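Local coordinates for SmhB (PDB 6ZZ5), which is the B component of a tripartite alpha-pore-forming toxin, here in its soluble form, and probably joins its partner proteins in making membrane pores, at residues 17-22 and 62-67; 122-127 and 280-285; 35-40 and 251-256; 147-150 and 155-158. All coordinates share one frame; numbering follows the deposited sequence. Where two conformers were deposited one is given.

Contact 1: 17-22 and 62-67; sequences SQALHI and EHYLKD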
loop_
_atom_site.group_PDB
_atom_site.type_symbol
_atom_site.label_atom_id
_atom_site.label_comp_id
_atom_site.label_asym_id
_atom_site.label_seq_id
_atom_site.Cartn_x
_atom_site.Cartn_y
_atom_site.Cartn_z
ATOM N N SER A 17 -0.385 6.325 -2.133
ATOM C CA SER A 17 -1.388 6.170 -1.051
ATOM C C SER A 17 -1.472 4.678 -0.695
ATOM O O SER A 17 -1.374 4.350 0.493
ATOM C CB SER A 17 -2.729 6.736 -1.460
ATOM O OG SER A 17 -3.147 6.200 -2.673
ATOM N N GLN A 18 -1.507 3.813 -1.703
ATOM C CA GLN A 18 -1.566 2.347 -1.448
ATOM C C GLN A 18 -0.299 1.881 -0.739
ATOM O O GLN A 18 -0.406 1.030 0.163
ATOM C CB GLN A 18 -1.820 1.552 -2.724
ATOM C CG GLN A 18 -2.299 0.137 -2.437
ATOM C CD GLN A 18 -1.154 -0.793 -2.129
ATOM O OE1 GLN A 18 -0.031 -0.628 -2.618
ATOM N NE2 GLN A 18 -1.443 -1.821 -1.332
ATOM N N ALA A 19 0.866 2.401 -1.124
ATOM C CA ALA A 19 2.153 2.007 -0.554
ATOM C C ALA A 19 2.152 2.268 0.965
ATOM O O ALA A 19 2.712 1.457 1.698
ATOM C CB ALA A 19 3.289 2.674 -1.267
ATOM N N LEU A 20 1.597 3.365 1.416
ATOM C CA LEU A 20 1.502 3.661 2.871
ATOM C C LEU A 20 0.611 2.664 3.594
ATOM O O LEU A 20 0.926 2.252 4.726
ATOM C CB LEU A 20 0.965 5.068 3.055
ATOM C CG LEU A 20 1.942 6.173 2.629
ATOM C CD1 LEU A 20 1.351 7.501 2.929
ATOM C CD2 LEU A 20 3.283 6.038 3.322
ATOM N N HIS A 21 -0.426 2.215 2.933
ATOM C CA HIS A 21 -1.367 1.224 3.517
ATOM C C HIS A 21 -0.643 -0.121 3.663
ATOM O O HIS A 21 -0.624 -0.714 4.768
ATOM C CB HIS A 21 -2.606 1.157 2.606
ATOM C CG HIS A 21 -3.723 0.314 3.116
ATOM N ND1 HIS A 21 -4.964 0.224 2.455
ATOM C CD2 HIS A 21 -3.816 -0.425 4.250
ATOM C CE1 HIS A 21 -5.735 -0.599 3.156
ATOM N NE2 HIS A 21 -5.043 -1.015 4.260
ATOM N N ILE A 22 -0.055 -0.650 2.575
ATOM C CA ILE A 22 0.693 -1.934 2.662
ATOM C C ILE A 22 1.888 -1.786 3.619
ATOM O O ILE A 22 2.137 -2.721 4.401
ATOM C CB ILE A 22 1.060 -2.525 1.275
ATOM C CG1 ILE A 22 1.761 -3.881 1.452
ATOM C CG2 ILE A 22 1.895 -1.593 0.405
ATOM C CD1 ILE A 22 1.891 -4.679 0.163
ATOM N N GLU A 62 9.030 -7.920 5.541
ATOM C CA GLU A 62 10.388 -7.300 5.535
ATOM C C GLU A 62 10.812 -7.070 4.080
ATOM O O GLU A 62 11.426 -6.023 3.767
ATOM C CB GLU A 62 11.397 -8.204 6.245
ATOM C CG GLU A 62 12.811 -7.655 6.279
ATOM C CD GLU A 62 13.006 -6.537 7.285
ATOM O OE1 GLU A 62 11.972 -5.996 7.782
ATOM O OE2 GLU A 62 14.199 -6.175 7.560
ATOM N N HIS A 63 10.547 -8.022 3.204
ATOM C CA HIS A 63 10.931 -7.879 1.770
ATOM C C HIS A 63 10.197 -6.655 1.176
ATOM O O HIS A 63 10.813 -5.813 0.504
ATOM C CB HIS A 63 10.665 -9.177 1.039
ATOM C CG HIS A 63 10.936 -9.081 -0.422
ATOM N ND1 HIS A 63 12.163 -8.593 -0.923
ATOM C CD2 HIS A 63 10.160 -9.386 -1.482
ATOM C CE1 HIS A 63 12.117 -8.638 -2.240
ATOM N NE2 HIS A 63 10.887 -9.113 -2.595
ATOM N N TYR A 64 8.904 -6.527 1.444
ATOM C CA TYR A 64 8.150 -5.336 1.003
ATOM C C TYR A 64 8.847 -4.085 1.546
ATOM O O TYR A 64 9.179 -3.138 0.767
ATOM C CB TYR A 64 6.668 -5.354 1.405
ATOM C CG TYR A 64 6.078 -4.075 0.892
ATOM C CD1 TYR A 64 5.698 -3.955 -0.434
ATOM C CD2 TYR A 64 5.988 -2.967 1.703
ATOM C CE1 TYR A 64 5.271 -2.735 -0.934
ATOM C CE2 TYR A 64 5.502 -1.767 1.234
ATOM C CZ TYR A 64 5.198 -1.642 -0.108
ATOM O OH TYR A 64 4.778 -0.443 -0.633
ATOM N N LEU A 65 9.049 -4.046 2.868
ATOM C CA LEU A 65 9.462 -2.804 3.564
ATOM C C LEU A 65 10.856 -2.406 3.069
ATOM O O LEU A 65 11.070 -1.207 2.851
ATOM C CB LEU A 65 9.462 -2.999 5.077
ATOM C CG LEU A 65 8.076 -3.106 5.730
ATOM C CD1 LEU A 65 8.197 -3.481 7.217
ATOM C CD2 LEU A 65 7.333 -1.777 5.636
ATOM N N LYS A 66 11.772 -3.361 2.952
ATOM C CA LYS A 66 13.205 -3.086 2.764
ATOM C C LYS A 66 13.476 -2.958 1.271
ATOM O O LYS A 66 14.358 -2.170 0.862
ATOM C CB LYS A 66 14.091 -4.143 3.451
ATOM C CG LYS A 66 14.130 -4.095 4.978
ATOM C CD LYS A 66 14.470 -2.717 5.616
ATOM C CE LYS A 66 14.230 -2.589 7.119
ATOM N NZ LYS A 66 13.025 -1.775 7.453
ATOM N N ASP A 67 12.770 -3.694 0.431
ATOM C CA ASP A 67 13.253 -3.833 -0.968
ATOM C C ASP A 67 12.244 -3.174 -1.888
ATOM O O ASP A 67 12.601 -2.876 -3.007
ATOM C CB ASP A 67 13.508 -5.301 -1.340
ATOM C CG ASP A 67 14.484 -6.017 -0.445
ATOM O OD1 ASP A 67 15.528 -5.417 -0.115
ATOM O OD2 ASP A 67 14.200 -7.156 -0.084
#
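Tyr-64 OH is hydrogen-bonded to Gln-69 OE1 of its own helix, 44-92, while it lies against Ile-22 and Ala-19 of helix 4-30. The nearest atoms of 17-22 to this oxygen are methyl groups: Tyr-64 OH is 3.3 Å from Ile-22 CG2 and 3.5 Å from Ala-19 CB. The ring reaches this position because CG of Tyr-64 stands opposite the backbone N about the first torsion (chi1 179°), carrying the phenol toward helix 4-30.

Ile-22 lies over one face of that ring. Its CG1 sits almost exactly above the centre, 4.1 Å from the centroid and 2° off the normal, a CH-pi contact with hardly any offset. CD1, at the end of that branch, and CG2, the other branch, lie over the same face. Ile-22 CD1 is toward the CD1-CE1 side of the ring, 3.9 Å from Tyr-64 CD1, while CG2 presses on the phenol end, with Ile-22 CG2 just 3.3 Å from Tyr-64 CZ. Cys-26, one helical turn beyond Ile-22, also touches Tyr-64, and Ile-127 and Leu-130 of helix 99-151 bring a third helix of the elongated bundle to the same ring. On the flank of helix 44-92, His-63 ND1 donates in its ring plane to Asp-67 OD2 at 2.6 Å, one turn on, using the anti lone pair of the carboxylate.

No hydrogen bond crosses between the two segments; the buried hydroxyl has its polar need met by Gln-69, and the contact rests on aliphatic carbon against the ring.

Contact 2: 122-127 and 280-285; sequences NTRRTI and QMNNAW. With SO4 (sulfate ion), chain E.
With chi1 at 174°, Arg-124 sends its chain out from helix 99-151 toward Asn-282, whose own chi1 of -168° carries its amide toward the arginine; a bend at chi3 of Arg-124 then swings the guanidinium across the end of that amide. The two flat groups are nearly coplanar, and the amide meets the guanidinium at its edge. Arg-124 NE lies 3.0 Å from the amide atom modelled as ND2 of Asn-282.

Here two long helices of the bundle, 99-151 and 252-300, lie side by side, with Arg-124 and Asn-282 the nearest CA pair of the two segments. Asn-282 is buried there, its side chain touching Gln-117, Ser-120 and Ala-121, and Arg-124 also touches Ala-278 and Thr-279 of helix 252-300.

Beyond the amide, two successive arginines hold a sulfate, probably from the crystallisation liquor. Arg-124 NH1 donates to sulfate O4 at 2.7 Å. Arg-125, its chain extended from CG to NE, offers two parallel N-H groups: NE to sulfate O1 at 2.7 Å, nearly straight at 167°, and NH2 to sulfate O2 at 3.2 Å. The remaining nitrogen of Arg-125, NH1, turns from the anion to a salt bridge with Glu-118 and a weak bond to Asn-122 OD1.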
loop_
_atom_site.group_PDB
_atom_site.type_symbol
_atom_site.label_atom_id
_atom_site.label_comp_id
_atom_site.label_asym_id
_atom_site.label_seq_id
_atom_site.Cartn_x
_atom_site.Cartn_y
_atom_site.Cartn_z
ATOM N N ASN A 122 10.250 -3.052 -13.398
ATOM C CA ASN A 122 10.979 -3.910 -12.414
ATOM C C ASN A 122 10.214 -3.916 -11.085
ATOM O O ASN A 122 10.047 -4.974 -10.510
ATOM C CB ASN A 122 12.461 -3.545 -12.317
ATOM C CG ASN A 122 13.200 -4.044 -13.545
ATOM O OD1 ASN A 122 12.729 -4.988 -14.214
ATOM N ND2 ASN A 122 14.326 -3.423 -13.880
ATOM N N THR A 123 9.714 -2.785 -10.641
ATOM C CA THR A 123 8.893 -2.668 -9.418
ATOM C C THR A 123 7.646 -3.550 -9.538
ATOM O O THR A 123 7.376 -4.315 -8.600
ATOM C CB THR A 123 8.560 -1.203 -9.116
ATOM O OG1 THR A 123 9.820 -0.554 -8.924
ATOM C CG2 THR A 123 7.743 -1.058 -7.856
ATOM N N ARG A 124 6.915 -3.425 -10.637
ATOM C CA ARG A 124 5.701 -4.235 -10.900
ATOM C C ARG A 124 6.044 -5.723 -10.817
ATOM O O ARG A 124 5.247 -6.507 -10.225
ATOM C CB ARG A 124 5.100 -3.909 -12.264
ATOM C CG ARG A 124 3.943 -4.836 -12.624
ATOM C CD ARG A 124 3.291 -4.557 -13.960
ATOM N NE ARG A 124 4.286 -4.397 -14.996
ATOM C CZ ARG A 124 4.923 -5.385 -15.604
ATOM N NH1 ARG A 124 4.673 -6.646 -15.291
ATOM N NH2 ARG A 124 5.809 -5.114 -16.542
ATOM N N ARG A 125 7.138 -6.144 -11.442
ATOM C CA ARG A 125 7.514 -7.570 -11.457
ATOM C C ARG A 125 7.900 -8.013 -10.034
ATOM O O ARG A 125 7.566 -9.143 -9.634
ATOM C CB ARG A 125 8.663 -7.857 -12.411
ATOM C CG ARG A 125 8.395 -7.706 -13.902
ATOM C CD ARG A 125 9.750 -7.785 -14.663
ATOM N NE ARG A 125 9.454 -7.287 -15.981
ATOM C CZ ARG A 125 9.964 -6.229 -16.582
ATOM N NH1 ARG A 125 11.005 -5.586 -16.108
ATOM N NH2 ARG A 125 9.504 -5.913 -17.776
ATOM N N THR A 126 8.598 -7.184 -9.266
ATOM C CA THR A 126 9.046 -7.534 -7.914
ATOM C C THR A 126 7.805 -7.704 -7.016
ATOM O O THR A 126 7.729 -8.736 -6.261
ATOM C CB THR A 126 10.012 -6.503 -7.323
ATOM O OG1 THR A 126 11.095 -6.446 -8.246
ATOM C CG2 THR A 126 10.521 -6.910 -5.959
ATOM N N ILE A 127 6.869 -6.782 -7.088
ATOM C CA ILE A 127 5.643 -6.887 -6.231
ATOM C C ILE A 127 4.779 -8.050 -6.747
ATOM O O ILE A 127 4.157 -8.712 -5.904
ATOM C CB ILE A 127 4.888 -5.535 -6.064
ATOM C CG1 ILE A 127 3.824 -5.586 -4.960
ATOM C CG2 ILE A 127 4.203 -5.058 -7.331
ATOM C CD1 ILE A 127 4.264 -6.111 -3.654
ATOM N N GLN A 280 -0.815 0.128 -13.062
ATOM C CA GLN A 280 -1.323 1.468 -13.480
ATOM C C GLN A 280 -0.115 2.427 -13.653
ATOM O O GLN A 280 -0.048 3.115 -14.666
ATOM C CB GLN A 280 -2.364 1.942 -12.476
ATOM C CG GLN A 280 -2.880 3.349 -12.732
ATOM C CD GLN A 280 -3.835 3.932 -11.702
ATOM O OE1 GLN A 280 -4.017 3.422 -10.611
ATOM N NE2 GLN A 280 -4.361 5.115 -11.998
ATOM N N MET A 281 0.841 2.444 -12.741
ATOM C CA MET A 281 2.010 3.370 -12.834
ATOM C C MET A 281 2.825 3.037 -14.074
ATOM O O MET A 281 3.142 3.977 -14.802
ATOM C CB MET A 281 2.894 3.328 -11.585
ATOM C CG MET A 281 3.890 4.458 -11.503
ATOM S SD MET A 281 3.158 6.094 -11.376
ATOM C CE MET A 281 3.567 6.721 -13.004
ATOM N N ASN A 282 3.160 1.761 -14.302
ATOM C CA ASN A 282 3.922 1.317 -15.508
ATOM C C ASN A 282 3.156 1.704 -16.769
ATOM O O ASN A 282 3.784 2.141 -17.723
ATOM C CB ASN A 282 4.161 -0.198 -15.456
ATOM C CG ASN A 282 5.140 -0.745 -16.453
ATOM O OD1 ASN A 282 5.612 -0.062 -17.376
ATOM N ND2 ASN A 282 5.466 -2.005 -16.272
ATOM N N ASN A 283 1.833 1.511 -16.798
ATOM C CA ASN A 283 1.014 1.862 -17.975
ATOM C C ASN A 283 1.081 3.380 -18.235
ATOM O O ASN A 283 1.097 3.805 -19.413
ATOM C CB ASN A 283 -0.441 1.445 -17.790
ATOM C CG ASN A 283 -0.631 -0.055 -17.861
ATOM O OD1 ASN A 283 0.241 -0.764 -18.333
ATOM N ND2 ASN A 283 -1.770 -0.499 -17.377
ATOM N N ALA A 284 1.176 4.185 -17.188
ATOM C CA ALA A 284 1.255 5.660 -17.327
ATOM C C ALA A 284 2.629 6.037 -17.906
ATOM O O ALA A 284 2.663 6.811 -18.889
ATOM C CB ALA A 284 0.928 6.326 -16.016
ATOM N N TRP A 285 3.720 5.442 -17.434
ATOM C CA TRP A 285 5.037 5.678 -18.068
ATOM C C TRP A 285 4.984 5.247 -19.534
ATOM O O TRP A 285 5.571 5.936 -20.353
ATOM C CB TRP A 285 6.139 4.930 -17.324
ATOM C CG TRP A 285 6.559 5.556 -16.045
ATOM C CD1 TRP A 285 6.386 5.069 -14.773
ATOM C CD2 TRP A 285 7.355 6.747 -15.910
ATOM N NE1 TRP A 285 6.978 5.893 -13.860
ATOM C CE2 TRP A 285 7.580 6.932 -14.518
ATOM C CE3 TRP A 285 7.840 7.693 -16.816
ATOM C CZ2 TRP A 285 8.328 7.988 -14.010
ATOM C CZ3 TRP A 285 8.601 8.728 -16.313
ATOM C CH2 TRP A 285 8.784 8.899 -14.926
HETATM S S SO4 E . 6.657 -8.642 -18.014
HETATM O O1 SO4 E . 7.890 -8.985 -17.334
HETATM O O2 SO4 E . 6.855 -7.455 -18.804
HETATM O O3 SO4 E . 6.249 -9.728 -18.871
HETATM O O4 SO4 E . 5.641 -8.421 -17.026
#

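Contact 3: 35-40 and 251-256; sequences VDFGRF and NSEVLV
The loop 35-40 runs past the first turn of helix 252-300, with Phe-37 CA 7.2 Å from Glu-253 CA and a type I beta turn from Phe-37 to Phe-40. This joins one end of the helical bundle: the connection between helices 4-30 and 44-92 is laid against the start of helix 252-300, which opens with Asn-251 as its N-cap, OD1 accepting in the carbonyl plane from Val-254 N.

Glu-253 meets both phenylalanines of the loop. Its CG lies over one face of the Phe-37 ring, 3.9 Å from the centroid and shifted toward the rim near CD1 and CE1, a CH-pi contact. On the opposite face of the same ring sits Val-35 CG2, so the phenyl group is held between a loop valine and the aliphatic stem of a glutamate. That stem then folds at chi2 (68°), which takes the carboxylate out of the Phe-37 contact and brings it up to Phe-40. The carboxylate stands steeply to the Phe-37 ring, its plane 78° away, but is inclined much less to that of Phe-40.

An Asx turn shapes the loop on its outer side, Gly-38 N donating to Asp-36 OD1 at 2.8 Å, and the backbone N of Phe-37 is bonded to Glu-47 of helix 44-92. One helical turn on from Glu-253, Val-256 meets Val-35 through single methyl groups, CG1 to CG1 at 3.7 Å. At the other margin, the carboxylate oxygen Glu-253 OE2 comes to 3.6 Å from Phe-40 CE2.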
loop_
_atom_site.group_PDB
_atom_site.type_symbol
_atom_site.label_atom_id
_atom_site.label_comp_id
_atom_site.label_asym_id
_atom_site.label_seq_id
_atom_site.Cartn_x
_atom_site.Cartn_y
_atom_site.Cartn_z
ATOM N N VAL A 35 2.894 -17.513 18.548
ATOM C CA VAL A 35 1.834 -18.158 19.331
ATOM C C VAL A 35 2.520 -19.114 20.321
ATOM O O VAL A 35 3.616 -19.700 20.069
ATOM C CB VAL A 35 0.779 -18.849 18.436
ATOM C CG1 VAL A 35 0.227 -17.931 17.385
ATOM C CG2 VAL A 35 1.275 -20.142 17.810
ATOM N N ASP A 36 1.822 -19.334 21.409
ATOM C CA ASP A 36 2.288 -20.144 22.539
ATOM C C ASP A 36 1.119 -21.068 22.905
ATOM O O ASP A 36 0.137 -20.584 23.458
ATOM C CB ASP A 36 2.666 -19.202 23.678
ATOM C CG ASP A 36 3.189 -19.948 24.884
ATOM O OD1 ASP A 36 3.204 -21.225 24.831
ATOM O OD2 ASP A 36 3.518 -19.254 25.874
ATOM N N PHE A 37 1.199 -22.336 22.560
ATOM C CA PHE A 37 0.178 -23.330 22.943
ATOM C C PHE A 37 0.783 -24.204 24.035
ATOM O O PHE A 37 0.422 -25.369 24.077
ATOM C CB PHE A 37 -0.214 -24.171 21.732
ATOM C CG PHE A 37 -0.929 -23.429 20.647
ATOM C CD1 PHE A 37 -1.398 -22.137 20.835
ATOM C CD2 PHE A 37 -1.095 -24.040 19.411
ATOM C CE1 PHE A 37 -2.002 -21.453 19.795
ATOM C CE2 PHE A 37 -1.725 -23.370 18.378
ATOM C CZ PHE A 37 -2.199 -22.082 18.580
ATOM N N GLY A 38 1.697 -23.636 24.840
ATOM C CA GLY A 38 2.527 -24.360 25.820
ATOM C C GLY A 38 1.662 -25.141 26.787
ATOM O O GLY A 38 2.054 -26.258 27.206
ATOM N N ARG A 39 0.480 -24.607 27.094
ATOM C CA ARG A 39 -0.430 -25.228 28.083
ATOM C C ARG A 39 -0.980 -26.569 27.550
ATOM O O ARG A 39 -1.250 -27.418 28.386
ATOM C CB ARG A 39 -1.469 -24.189 28.511
ATOM C CG ARG A 39 -0.852 -22.973 29.201
ATOM C CD ARG A 39 -1.901 -21.912 29.491
ATOM N NE ARG A 39 -3.033 -22.494 30.218
ATOM C CZ ARG A 39 -3.083 -22.680 31.538
ATOM N NH1 ARG A 39 -2.054 -22.328 32.292
ATOM N NH2 ARG A 39 -4.152 -23.226 32.095
ATOM N N PHE A 40 -1.039 -26.819 26.232
ATOM C CA PHE A 40 -1.687 -28.035 25.655
ATOM C C PHE A 40 -0.685 -28.879 24.871
ATOM O O PHE A 40 -0.457 -28.625 23.689
ATOM C CB PHE A 40 -2.888 -27.577 24.827
ATOM C CG PHE A 40 -3.776 -26.602 25.562
ATOM C CD1 PHE A 40 -4.736 -27.047 26.476
ATOM C CD2 PHE A 40 -3.628 -25.229 25.370
ATOM C CE1 PHE A 40 -5.538 -26.142 27.162
ATOM C CE2 PHE A 40 -4.433 -24.324 26.059
ATOM C CZ PHE A 40 -5.381 -24.783 26.962
ATOM N N ASN A 251 -12.835 -22.776 19.900
ATOM C CA ASN A 251 -11.615 -23.113 20.668
ATOM C C ASN A 251 -10.652 -21.907 20.585
ATOM O O ASN A 251 -10.436 -21.362 19.495
ATOM C CB ASN A 251 -10.994 -24.425 20.192
ATOM C CG ASN A 251 -9.641 -24.688 20.833
ATOM O OD1 ASN A 251 -8.634 -24.108 20.399
ATOM N ND2 ASN A 251 -9.598 -25.538 21.873
ATOM N N SER A 252 -10.078 -21.501 21.722
ATOM C CA SER A 252 -9.227 -20.303 21.844
ATOM C C SER A 252 -8.011 -20.373 20.905
ATOM O O SER A 252 -7.623 -19.334 20.336
ATOM C CB SER A 252 -8.809 -20.154 23.260
ATOM O OG SER A 252 -9.829 -19.485 23.967
ATOM N N GLU A 253 -7.385 -21.542 20.784
ATOM C CA GLU A 253 -6.138 -21.688 19.995
ATOM C C GLU A 253 -6.525 -21.645 18.511
ATOM O O GLU A 253 -5.780 -21.101 17.704
ATOM C CB GLU A 253 -5.420 -22.977 20.401
ATOM C CG GLU A 253 -4.784 -22.897 21.769
ATOM C CD GLU A 253 -5.739 -22.808 22.940
ATOM O OE1 GLU A 253 -6.611 -23.725 23.056
ATOM O OE2 GLU A 253 -5.618 -21.811 23.719
ATOM N N VAL A 254 -7.678 -22.205 18.161
ATOM C CA VAL A 254 -8.195 -22.136 16.786
ATOM C C VAL A 254 -8.404 -20.663 16.440
ATOM O O VAL A 254 -8.117 -20.313 15.310
ATOM C CB VAL A 254 -9.480 -22.948 16.614
ATOM C CG1 VAL A 254 -10.125 -22.639 15.270
ATOM C CG2 VAL A 254 -9.198 -24.434 16.760
ATOM N N LEU A 255 -9.037 -19.901 17.320
ATOM C CA LEU A 255 -9.343 -18.465 17.086
ATOM C C LEU A 255 -8.038 -17.742 16.740
ATOM O O LEU A 255 -8.021 -16.962 15.801
ATOM C CB LEU A 255 -9.960 -17.859 18.354
ATOM C CG LEU A 255 -11.242 -17.036 18.254
ATOM C CD1 LEU A 255 -12.144 -17.514 17.132
ATOM C CD2 LEU A 255 -12.032 -17.104 19.581
ATOM N N VAL A 256 -7.018 -17.905 17.567
ATOM C CA VAL A 256 -5.684 -17.312 17.320
ATOM C C VAL A 256 -5.177 -17.768 15.944
ATOM O O VAL A 256 -4.742 -16.906 15.155
ATOM C CB VAL A 256 -4.732 -17.657 18.469
ATOM C CG1 VAL A 256 -3.315 -17.276 18.141
ATOM C CG2 VAL A 256 -5.204 -17.008 19.772
#

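Contact 4: 147-150 and 155-158; sequences NLNN and NNGV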
loop_
_atom_site.group_PDB
_atom_site.type_symbol
_atom_site.label_atom_id
_atom_site.label_comp_id
_atom_site.label_asym_id
_atom_site.label_seq_id
_atom_site.Cartn_x
_atom_site.Cartn_y
_atom_site.Cartn_z
ATOM N N ASN A 147 -6.528 -28.259 10.340
ATOM C CA ASN A 147 -5.941 -29.429 11.046
ATOM C C ASN A 147 -6.070 -29.206 12.557
ATOM O O ASN A 147 -6.449 -30.133 13.244
ATOM C CB ASN A 147 -4.491 -29.674 10.622
ATOM C CG ASN A 147 -4.398 -30.230 9.219
ATOM O OD1 ASN A 147 -5.290 -30.959 8.793
ATOM N ND2 ASN A 147 -3.320 -29.922 8.509
ATOM N N LEU A 148 -5.737 -28.020 13.038
ATOM C CA LEU A 148 -5.811 -27.660 14.469
ATOM C C LEU A 148 -7.263 -27.747 14.919
ATOM O O LEU A 148 -7.474 -28.357 15.978
ATOM C CB LEU A 148 -5.238 -26.281 14.744
ATOM C CG LEU A 148 -5.436 -25.762 16.158
ATOM C CD1 LEU A 148 -4.680 -26.628 17.159
ATOM C CD2 LEU A 148 -4.947 -24.336 16.244
ATOM N N ASN A 149 -8.213 -27.250 14.130
ATOM C CA ASN A 149 -9.650 -27.377 14.475
ATOM C C ASN A 149 -10.005 -28.866 14.592
ATOM O O ASN A 149 -10.707 -29.227 15.573
ATOM C CB ASN A 149 -10.588 -26.646 13.511
ATOM C CG ASN A 149 -11.875 -26.222 14.193
ATOM O OD1 ASN A 149 -11.853 -25.881 15.368
ATOM N ND2 ASN A 149 -12.997 -26.324 13.509
ATOM N N ASN A 150 -9.524 -29.707 13.680
ATOM C CA ASN A 150 -9.752 -31.193 13.764
ATOM C C ASN A 150 -9.138 -31.787 15.033
ATOM O O ASN A 150 -9.825 -32.558 15.752
ATOM C CB ASN A 150 -9.251 -31.938 12.529
ATOM C CG ASN A 150 -10.073 -31.581 11.312
ATOM O OD1 ASN A 150 -11.231 -31.193 11.452
ATOM N ND2 ASN A 150 -9.477 -31.676 10.131
ATOM N N ASN A 155 -15.928 -27.444 15.523
ATOM C CA ASN A 155 -16.945 -27.416 14.450
ATOM C C ASN A 155 -16.404 -26.608 13.253
ATOM O O ASN A 155 -16.133 -25.395 13.423
ATOM C CB ASN A 155 -18.244 -26.891 15.052
ATOM C CG ASN A 155 -19.333 -26.902 14.014
ATOM O OD1 ASN A 155 -19.194 -26.301 12.964
ATOM N ND2 ASN A 155 -20.367 -27.672 14.260
ATOM N N ASN A 156 -16.211 -27.254 12.093
ATOM C CA ASN A 156 -15.584 -26.622 10.909
ATOM C C ASN A 156 -16.595 -25.650 10.245
ATOM O O ASN A 156 -16.137 -24.645 9.732
ATOM C CB ASN A 156 -14.950 -27.663 9.978
ATOM C CG ASN A 156 -13.561 -28.141 10.406
ATOM O OD1 ASN A 156 -12.693 -27.398 10.888
ATOM N ND2 ASN A 156 -13.290 -29.415 10.213
ATOM N N GLY A 157 -17.910 -25.858 10.364
ATOM C CA GLY A 157 -18.967 -24.916 9.918
ATOM C C GLY A 157 -18.899 -23.585 10.678
ATOM O O GLY A 157 -19.048 -22.523 10.086
ATOM N N VAL A 158 -18.663 -23.623 11.983
ATOM C CA VAL A 158 -18.520 -22.366 12.766
ATOM C C VAL A 158 -17.235 -21.664 12.336
ATOM O O VAL A 158 -17.220 -20.459 12.169
ATOM C CB VAL A 158 -18.534 -22.627 14.279
ATOM C CG1 VAL A 158 -18.219 -21.352 15.032
ATOM C CG2 VAL A 158 -19.860 -23.208 14.740
#
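Asn-149 leaves helix 99-151 with CG opposite its backbone N, which carries its side chain directly toward the start of the next helix. Its CB already lies beside the neighbouring amide, 3.4 Å from Asn-156 OD1, and CG passes the same oxygen at 3.6 Å. At the tip, ND2 does the bonding: Asn-149 ND2 donates to Asn-156 OD1 at 2.8 Å, nearly straight at 168°. The acceptor lies in the amide plane of Asn-149, yet the donor stands well above the carbonyl plane of Asn-156, 54° out of it; the two side chains run past each other in opposite directions, with their amide planes 59° apart. A second, weak bond runs from Asn-149 ND2 to the backbone oxygen of Asn-155 at 3.3 Å. The other branch of the tip, OD1, packs on Val-254 of helix 252-300.

The amide of Asn-156 is fixed at both ends, since its ND2 donates to Asn-150 OD1 at 3.0 Å, with the two amide planes close to perpendicular. Consecutive residues of one helix thus hold the oxygen and the nitrogen of one asparagine, which fixes the rotation of its amide. Asn-155, meanwhile, uses its side chain locally: OD1 accepts from Val-158 N at 2.9 Å and caps the new helix.

Asparagine amides here close a tight helical hairpin, in which helix 99-151 ends and a short loop leads into the N-capped helix 156-184.

In the fold
From the N terminus, contact 1 is the first to close, pairing helix 4-30 with helix 44-92. Before it does, the chain has passed through 35-40, whose partner 251-256 comes much later, so contact 3 crosses contact 1. Contact 2 opens after contact 1 is complete and ends at 280-285, crossing contact 3 in turn. Contact 4, the short hairpin, falls within the spans of both. Contacts 1 and 2 meet in the bundle's middle, where Tyr-64 and His-63 pack on Ile-127 and Thr-126. Contacts 3 and 4 meet at one end through Leu-148, Phe-37 and Val-254. Helices 99-151 and 252-300 connect these two regions; contact 2 lies about 40 Å from contacts 3 and 4 between centres.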